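Local coordinates for cell wall surface anchor family protein (Streptococcus pneumoniae, PDB 4OQ1) that probably anchors the pneumococcal pilus to the cell wall, as the ancillary pilin RrgC built from CnaB and reversed-Ig-type domains, at residues Pro183-Gly186 / Tyr190-Ser193; Leu200-Asp203 / Glu207-Val210; Leu170-Val173 / Ala179-Val182; Arg111-Ile114 / Ser120-Ala123. The protein carries 3 engineered substitutions. All coordinates share one frame; numbering follows the deposited sequence.

Contacts 1, 2 and 3 fall within one prealbumin-like domain. All three reach its curled antiparallel sheet, contact 2 through L200-D203, its other segment belonging to a second sheet. Contact 4 belongs to the preceding domain, about 18 Å from contact 1 and about 29 and 28 Å from contacts 2 and 3, centre to centre. Contact 3 pairs the hairpin strands 167-174 and 177-185; the second, after a break at V182-P183, leads into contact 1, where Y190 CD1 touches V182 CG1 at 3.6 Å. Contact 2 meets both: L200 CD1 lies 4.1 Å from L184 CD1 of contact 1 and 3.9 Å from L170 N of contact 3. Nearest atoms of contacts 1 and 4 are about 8 Å apart.

Contact 1 (Pro183-Gly186 / Tyr190-Ser193); sequences PLIG and YSSS
P183 and Y190 meet in a small antiparallel contact where strand 177-185 runs out and the short strand 189-190 gives way to a loop. Their side chains lie side by side and point the same way, P183 CG 3.9 Å from Y190 CE1. A chi1 of 173° carries the Y190 ring away from the backbone N and back past the proline, obliquely by the P183 carbonyl. That carbonyl also accepts a weak hydrogen bond, its O 3.3 Å from S191 N, and takes a CA-H...O contact from Y190. L184 and Y190 form a non-hydrogen-bonded antiparallel pair whose side chains diverge, although CD2 of L184 still lies over the Y190 backbone, 3.9 Å from its CA. The pair sits at the edge of the curled antiparallel sheet of a prealbumin-like (CnaB) domain. Beyond it, I185 lays CG1, CG2 and CD1 against the CB of S191, with I185 CG1 3.7 Å from S191 CB. S191 OG is hydrogen-bonded to Q43 OE1, and S192 OG to D117 O. On the proline's side, P183 CB comes tightly up to S191 O, at 3.1 Å.

Contact 2 (Leu200-Asp203 / Glu207-Val210); sequences LYTD and EIFV
The D203 carboxylate swings back to the E207 amide because its CG sits between the backbone N and the carbonyl carbon (chi1 62°), while I208 turns CG1 away from its own carbonyl carbon (chi1 -64°) and against the 201-202 backbone. These groups close a tight chain reversal in a prealbumin-like domain, linking strand 200-201 of one sheet to edge strand 207-211 of another. D203 OD1 lies 2.8 Å from E207 N, which approaches from above the carboxylate plane, 51° out of it. In return D203 N donates to E207 O at 3.1 Å, with the donor tilted from the carbonyl plane. OD1 also takes a weak bond from N205 in the turn, so a single oxygen ties both the turn and the start of the next strand.

Beyond this polar end the buried I208 crosses T202 and L200 at about right angles. Its CD1 is 3.8 Å from T202 CG2, and its CG2 is 4.0 Å from L200 CD2; that same leucine methyl also meets V210 CG2. The T202 hydroxyl is engaged with L163 and V166. One water donates to both Y201 O and E207 O, joining two carbonyl oxygens 4.3 Å apart. E207 OE2 forms a salt bridge with R162, and the closest carboxylate oxygens of the two acids, D203 OD2 and E207 OE1, stay 4.7 Å apart.

Contact 3 (Leu170-Val173 / Ala179-Val182); sequences LVSV and AAAV. Engineered in segment 179-182: A179 (natural residue Glu), A180 (natural residue Lys), A181 (natural residue Glu).
A beta hairpin of the prealbumin-like (CnaB) domain, formed by strands 167-174 and 177-185, pairs L170-V173 with A179-V182 at 159° between the strand directions. S172 and A180 make the hydrogen-bonded pair: S172 N donates to A180 O at 2.9 Å, nearly along the C=O axis. S172 O takes its bond from A179 N (2.7 Å) instead of from A180 N, so the pairing is irregular at this end; V182 N to L170 O (3.2 Å) continues it at the other. V171 and A181 form the intervening non-hydrogen-bonded pair, and the V171 CA-H also leans on A180 O. A179, A180 and A181 are engineered alanines.

The side chains divide between the two faces. On that of S172 and A180, the serine OG lies between its backbone N and carbonyl carbon (chi1 56°) and reaches toward the partner strand, S172 OG 3.7 Å from A180 CB; V171 and A181 point to the other face. V182, where the strand regularity ends, turns toward L170: its CG2 meets L170 CG at 3.9 Å while its CG1 lies against CD2 of the leucine. CG2 of V182 also reaches the backbone of S172, so this methyl wedges in beside the strand.

L170 and V182 both pack on L213, and L170 also reaches F220. Strand 167-174 is paired along its other edge with strand 216-224, through the backbone bonds of V171 with R219 and of V173 with N217.

Contact 4 (Arg111-Ile114 / Ser120-Ala123); sequences RSII and SYPA
I113 lies side by side with Y121, pointing the same way, and its terminal methyl is the main bump of this contact. With CG1 anti to its carbonyl carbon (chi1 -64°) and the chain extended beyond it, CD1 drops into the angle between the tyrosine ring and the A123 methyl. It stands 4.2 Å from Y121 CD2, set obliquely to the ring, and 3.9 Å from A123 CB. I114 crosses the tyrosine at its base instead, its CB 4.0 Å from Y121 CB, so the two isoleucines hold the stem and the ring from different places. On the other face S112 and P122 come together, their CA atoms 4.2 Å apart in a non-hydrogen-bonded pair.

The tyrosine is fixed at its far end too, since its hydroxyl is bonded to A141 and E35. I113 packs on L34 and on M91, I114 on F93, the last two both of strand 85-93.

An extra residue in segment 111-114 makes the chain bulge against strand 120-129. The Y121 carbonyl is the hub: I113 N donates to Y121 O at 3.0 Å, and I114 N adds a weak, longer bond. Y121 N donates to I114 O at 2.8 Å, nearly straight (174°). Two successive residues opposing one, with both amides turned to the same carbonyl, is the arrangement of a classic beta bulge, here at the edge of the eight-stranded mixed sheet of the N-terminal domain.

Contact 1 (Pro183-Gly186 / Tyr190-Ser193)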
# COMPACT_ATOMS: atom_id res chain seq x y z
N PRO A 183 -2.86 -1.86 8.29
CA PRO A 183 -1.71 -0.95 8.51
C PRO A 183 -0.40 -1.37 7.94
O PRO A 183 -0.04 -2.53 8.15
CB PRO A 183 -1.64 -0.92 10.01
CG PRO A 183 -2.18 -2.21 10.46
CD PRO A 183 -3.23 -2.58 9.51
N LEU A 184 0.39 -0.43 7.45
CA LEU A 184 1.63 -0.73 6.72
C LEU A 184 2.69 0.29 6.99
O LEU A 184 2.37 1.46 7.29
CB LEU A 184 1.38 -0.71 5.23
CG LEU A 184 0.37 -1.75 4.73
CD1 LEU A 184 0.04 -1.52 3.26
CD2 LEU A 184 0.84 -3.19 4.89
N ILE A 185 3.94 -0.13 6.84
CA ILE A 185 5.08 0.77 7.02
C ILE A 185 6.03 0.38 5.93
O ILE A 185 6.04 -0.75 5.50
CB ILE A 185 5.82 0.63 8.39
CG1 ILE A 185 6.28 -0.82 8.64
CG2 ILE A 185 4.97 1.14 9.55
CD1 ILE A 185 7.24 -0.99 9.81
N GLY A 186 6.77 1.34 5.44
CA GLY A 186 7.77 1.05 4.49
C GLY A 186 7.05 0.69 3.24
O GLY A 186 5.92 1.14 3.00
N TYR A 190 3.62 -5.14 6.92
CA TYR A 190 2.63 -4.92 7.92
C TYR A 190 3.28 -4.42 9.20
O TYR A 190 4.35 -4.87 9.58
CB TYR A 190 1.92 -6.27 8.20
CG TYR A 190 0.99 -6.28 9.31
CD1 TYR A 190 -0.36 -5.98 9.12
CD2 TYR A 190 1.39 -6.60 10.58
CE1 TYR A 190 -1.26 -5.94 10.12
CE2 TYR A 190 0.46 -6.59 11.62
CZ TYR A 190 -0.85 -6.31 11.37
OH TYR A 190 -1.74 -6.29 12.36
N SER A 191 2.61 -3.50 9.87
CA SER A 191 2.95 -3.18 11.23
C SER A 191 1.69 -2.76 11.87
O SER A 191 1.00 -1.89 11.36
CB SER A 191 3.96 -2.03 11.30
OG SER A 191 3.90 -1.37 12.56
N SER A 192 1.39 -3.32 13.03
CA SER A 192 0.07 -3.08 13.62
C SER A 192 -0.17 -1.62 14.12
O SER A 192 -1.30 -1.26 14.40
CB SER A 192 -0.26 -4.07 14.74
OG SER A 192 0.70 -3.95 15.73
N SER A 193 0.90 -0.86 14.21
CA SER A 193 0.85 0.53 14.58
C SER A 193 1.21 1.40 13.36
O SER A 193 1.57 2.54 13.52
CB SER A 193 1.81 0.79 15.75
OG SER A 193 3.15 0.79 15.33

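Contact 2 (Leu200-Asp203 / Glu207-Val210)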
# COMPACT_ATOMS: atom_id res chain seq x y z
N LEU A 200 -1.26 1.41 -2.54
CA LEU A 200 -0.02 0.65 -2.91
C LEU A 200 0.06 0.66 -4.43
O LEU A 200 -0.91 0.35 -5.11
CB LEU A 200 -0.22 -0.82 -2.43
CG LEU A 200 -0.43 -1.27 -0.99
CD1 LEU A 200 -1.75 -0.86 -0.35
CD2 LEU A 200 -0.35 -2.76 -0.78
N TYR A 201 1.24 0.90 -5.05
CA TYR A 201 1.33 1.03 -6.46
C TYR A 201 2.29 -0.00 -7.04
O TYR A 201 3.37 -0.19 -6.51
CB TYR A 201 1.93 2.47 -6.87
CG TYR A 201 0.97 3.58 -6.55
CD1 TYR A 201 1.04 4.21 -5.34
CD2 TYR A 201 -0.05 3.93 -7.42
CE1 TYR A 201 0.13 5.19 -4.98
CE2 TYR A 201 -1.02 4.89 -7.08
CZ TYR A 201 -0.89 5.58 -5.90
OH TYR A 201 -1.84 6.52 -5.51
N THR A 202 1.89 -0.60 -8.13
CA THR A 202 2.73 -1.52 -8.94
C THR A 202 3.99 -0.87 -9.34
O THR A 202 3.93 0.28 -9.80
CB THR A 202 2.00 -2.20 -10.11
OG1 THR A 202 1.49 -1.30 -11.17
CG2 THR A 202 0.83 -3.07 -9.54
N ASP A 203 5.06 -1.69 -9.39
CA ASP A 203 6.43 -1.20 -9.72
C ASP A 203 6.69 -1.42 -11.19
O ASP A 203 5.80 -1.78 -11.93
CB ASP A 203 7.52 -1.87 -8.86
CG ASP A 203 7.62 -3.39 -9.06
OD1 ASP A 203 7.08 -3.95 -10.02
OD2 ASP A 203 8.22 -4.05 -8.20
N GLU A 207 4.64 -5.23 -10.08
CA GLU A 207 4.54 -6.08 -8.89
C GLU A 207 4.28 -5.26 -7.66
O GLU A 207 4.74 -4.14 -7.56
CB GLU A 207 5.72 -7.03 -8.68
CG GLU A 207 6.00 -7.83 -9.93
CD GLU A 207 7.10 -8.84 -9.82
OE1 GLU A 207 7.98 -8.65 -8.95
OE2 GLU A 207 7.14 -9.74 -10.71
N ILE A 208 3.44 -5.79 -6.79
CA ILE A 208 3.40 -5.34 -5.41
C ILE A 208 3.78 -6.50 -4.47
O ILE A 208 3.21 -7.62 -4.55
CB ILE A 208 2.05 -4.74 -5.01
CG1 ILE A 208 1.74 -3.47 -5.82
CG2 ILE A 208 1.98 -4.41 -3.53
CD1 ILE A 208 0.25 -3.09 -5.78
N PHE A 209 4.65 -6.22 -3.54
CA PHE A 209 5.18 -7.24 -2.59
C PHE A 209 4.98 -6.81 -1.18
O PHE A 209 5.46 -5.73 -0.79
CB PHE A 209 6.68 -7.51 -2.88
CG PHE A 209 7.23 -8.74 -2.22
CD1 PHE A 209 6.98 -9.97 -2.75
CD2 PHE A 209 8.02 -8.65 -1.10
CE1 PHE A 209 7.46 -11.14 -2.15
CE2 PHE A 209 8.52 -9.82 -0.48
CZ PHE A 209 8.23 -11.06 -1.02
N VAL A 210 4.21 -7.59 -0.42
CA VAL A 210 3.88 -7.27 0.97
C VAL A 210 4.31 -8.40 1.87
O VAL A 210 3.85 -9.56 1.71
CB VAL A 210 2.37 -7.06 1.18
CG1 VAL A 210 2.13 -6.60 2.60
CG2 VAL A 210 1.88 -6.02 0.16
O HOH W 1 5.40 -2.05 -5.62
O HOH W 2 9.56 -6.16 -8.77

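Contact 3 (Leu170-Val173 / Ala179-Val182)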
# COMPACT_ATOMS: atom_id res chain seq x y z
N LEU A 170 -5.22 -2.48 0.31
CA LEU A 170 -5.25 -3.77 0.95
C LEU A 170 -6.16 -3.73 2.19
O LEU A 170 -5.97 -2.95 3.06
CB LEU A 170 -3.87 -4.06 1.37
CG LEU A 170 -3.61 -5.35 2.13
CD1 LEU A 170 -3.95 -6.52 1.21
CD2 LEU A 170 -2.12 -5.40 2.54
N VAL A 171 -7.13 -4.62 2.23
CA VAL A 171 -8.04 -4.77 3.30
C VAL A 171 -8.08 -6.26 3.75
O VAL A 171 -7.78 -7.17 2.98
CB VAL A 171 -9.48 -4.37 2.91
CG1 VAL A 171 -9.48 -2.95 2.39
CG2 VAL A 171 -10.10 -5.37 1.93
N SER A 172 -8.31 -6.48 5.03
CA SER A 172 -8.46 -7.83 5.57
C SER A 172 -9.94 -8.11 5.43
O SER A 172 -10.74 -7.20 5.32
CB SER A 172 -8.05 -7.91 7.05
OG SER A 172 -8.79 -6.97 7.81
N VAL A 173 -10.25 -9.38 5.48
CA VAL A 173 -11.56 -9.90 5.26
C VAL A 173 -11.99 -10.80 6.43
O VAL A 173 -11.27 -11.72 6.81
CB VAL A 173 -11.55 -10.78 4.02
CG1 VAL A 173 -12.89 -11.54 3.90
CG2 VAL A 173 -11.29 -9.97 2.80
N ALA A 179 -12.98 -6.11 6.34
CA ALA A 179 -13.06 -5.77 7.76
C ALA A 179 -12.24 -4.52 8.19
O ALA A 179 -12.58 -3.81 9.11
CB ALA A 179 -12.64 -6.97 8.57
N ALA A 180 -11.10 -4.31 7.56
CA ALA A 180 -10.28 -3.21 7.96
C ALA A 180 -9.30 -2.92 6.90
O ALA A 180 -8.81 -3.86 6.21
CB ALA A 180 -9.48 -3.61 9.18
N ALA A 181 -8.93 -1.64 6.82
CA ALA A 181 -7.72 -1.28 6.08
C ALA A 181 -6.51 -1.71 6.89
O ALA A 181 -6.38 -1.46 8.11
CB ALA A 181 -7.70 0.22 5.74
N VAL A 182 -5.56 -2.35 6.20
CA VAL A 182 -4.45 -2.96 6.85
C VAL A 182 -3.38 -1.95 7.06
O VAL A 182 -3.00 -1.28 6.15
CB VAL A 182 -3.86 -4.11 5.97
CG1 VAL A 182 -2.62 -4.68 6.61
CG2 VAL A 182 -4.90 -5.24 5.82

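Contact 4 (Arg111-Ile114 / Ser120-Ala123)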
# COMPACT_ATOMS: atom_id res chain seq x y z
N ARG A 111 17.05 -13.64 25.20
CA ARG A 111 16.24 -14.18 24.14
C ARG A 111 15.43 -13.18 23.32
O ARG A 111 15.06 -13.46 22.17
CB ARG A 111 15.27 -15.15 24.77
CG ARG A 111 15.81 -16.58 24.75
CD ARG A 111 14.83 -17.64 25.22
NE ARG A 111 14.06 -18.21 24.12
CZ ARG A 111 14.49 -19.20 23.36
NH1 ARG A 111 15.70 -19.72 23.56
NH2 ARG A 111 13.70 -19.71 22.43
N SER A 112 15.13 -12.04 23.91
CA SER A 112 14.38 -10.97 23.29
C SER A 112 14.87 -9.60 23.75
O SER A 112 15.04 -9.41 24.95
CB SER A 112 12.92 -11.08 23.84
OG SER A 112 12.06 -10.16 23.20
N ILE A 113 15.08 -8.67 22.83
CA ILE A 113 15.37 -7.28 23.17
C ILE A 113 14.06 -6.49 23.33
O ILE A 113 13.98 -5.68 24.24
CB ILE A 113 16.25 -6.66 22.16
CG1 ILE A 113 17.56 -7.42 22.20
CG2 ILE A 113 16.47 -5.17 22.43
CD1 ILE A 113 18.62 -6.99 21.25
N ILE A 114 13.05 -6.79 22.53
CA ILE A 114 11.80 -6.04 22.55
C ILE A 114 10.67 -6.95 22.20
O ILE A 114 10.74 -7.73 21.27
CB ILE A 114 11.75 -4.97 21.44
CG1 ILE A 114 12.90 -4.01 21.55
CG2 ILE A 114 10.43 -4.20 21.53
CD1 ILE A 114 12.85 -2.92 20.50
N SER A 120 8.36 -6.76 17.65
CA SER A 120 9.12 -7.84 18.25
C SER A 120 10.54 -7.76 17.70
O SER A 120 10.72 -7.62 16.49
CB SER A 120 8.53 -9.14 17.84
OG SER A 120 7.33 -9.30 18.57
N TYR A 121 11.53 -7.82 18.60
CA TYR A 121 12.93 -7.90 18.18
C TYR A 121 13.59 -9.00 18.99
O TYR A 121 14.31 -8.74 19.98
CB TYR A 121 13.62 -6.61 18.35
CG TYR A 121 14.91 -6.56 17.61
CD1 TYR A 121 15.02 -5.78 16.44
CD2 TYR A 121 16.00 -7.28 18.01
CE1 TYR A 121 16.19 -5.77 15.72
CE2 TYR A 121 17.19 -7.27 17.32
CZ TYR A 121 17.29 -6.51 16.17
OH TYR A 121 18.52 -6.46 15.48
N PRO A 122 13.36 -10.24 18.57
CA PRO A 122 14.00 -11.41 19.14
C PRO A 122 15.45 -11.45 18.79
O PRO A 122 15.84 -11.13 17.70
CB PRO A 122 13.23 -12.57 18.54
CG PRO A 122 12.59 -12.01 17.34
CD PRO A 122 12.40 -10.58 17.51
N ALA A 123 16.23 -11.93 19.75
CA ALA A 123 17.66 -11.95 19.67
C ALA A 123 18.24 -12.87 20.78
O ALA A 123 18.05 -12.64 21.95
CB ALA A 123 18.19 -10.55 19.80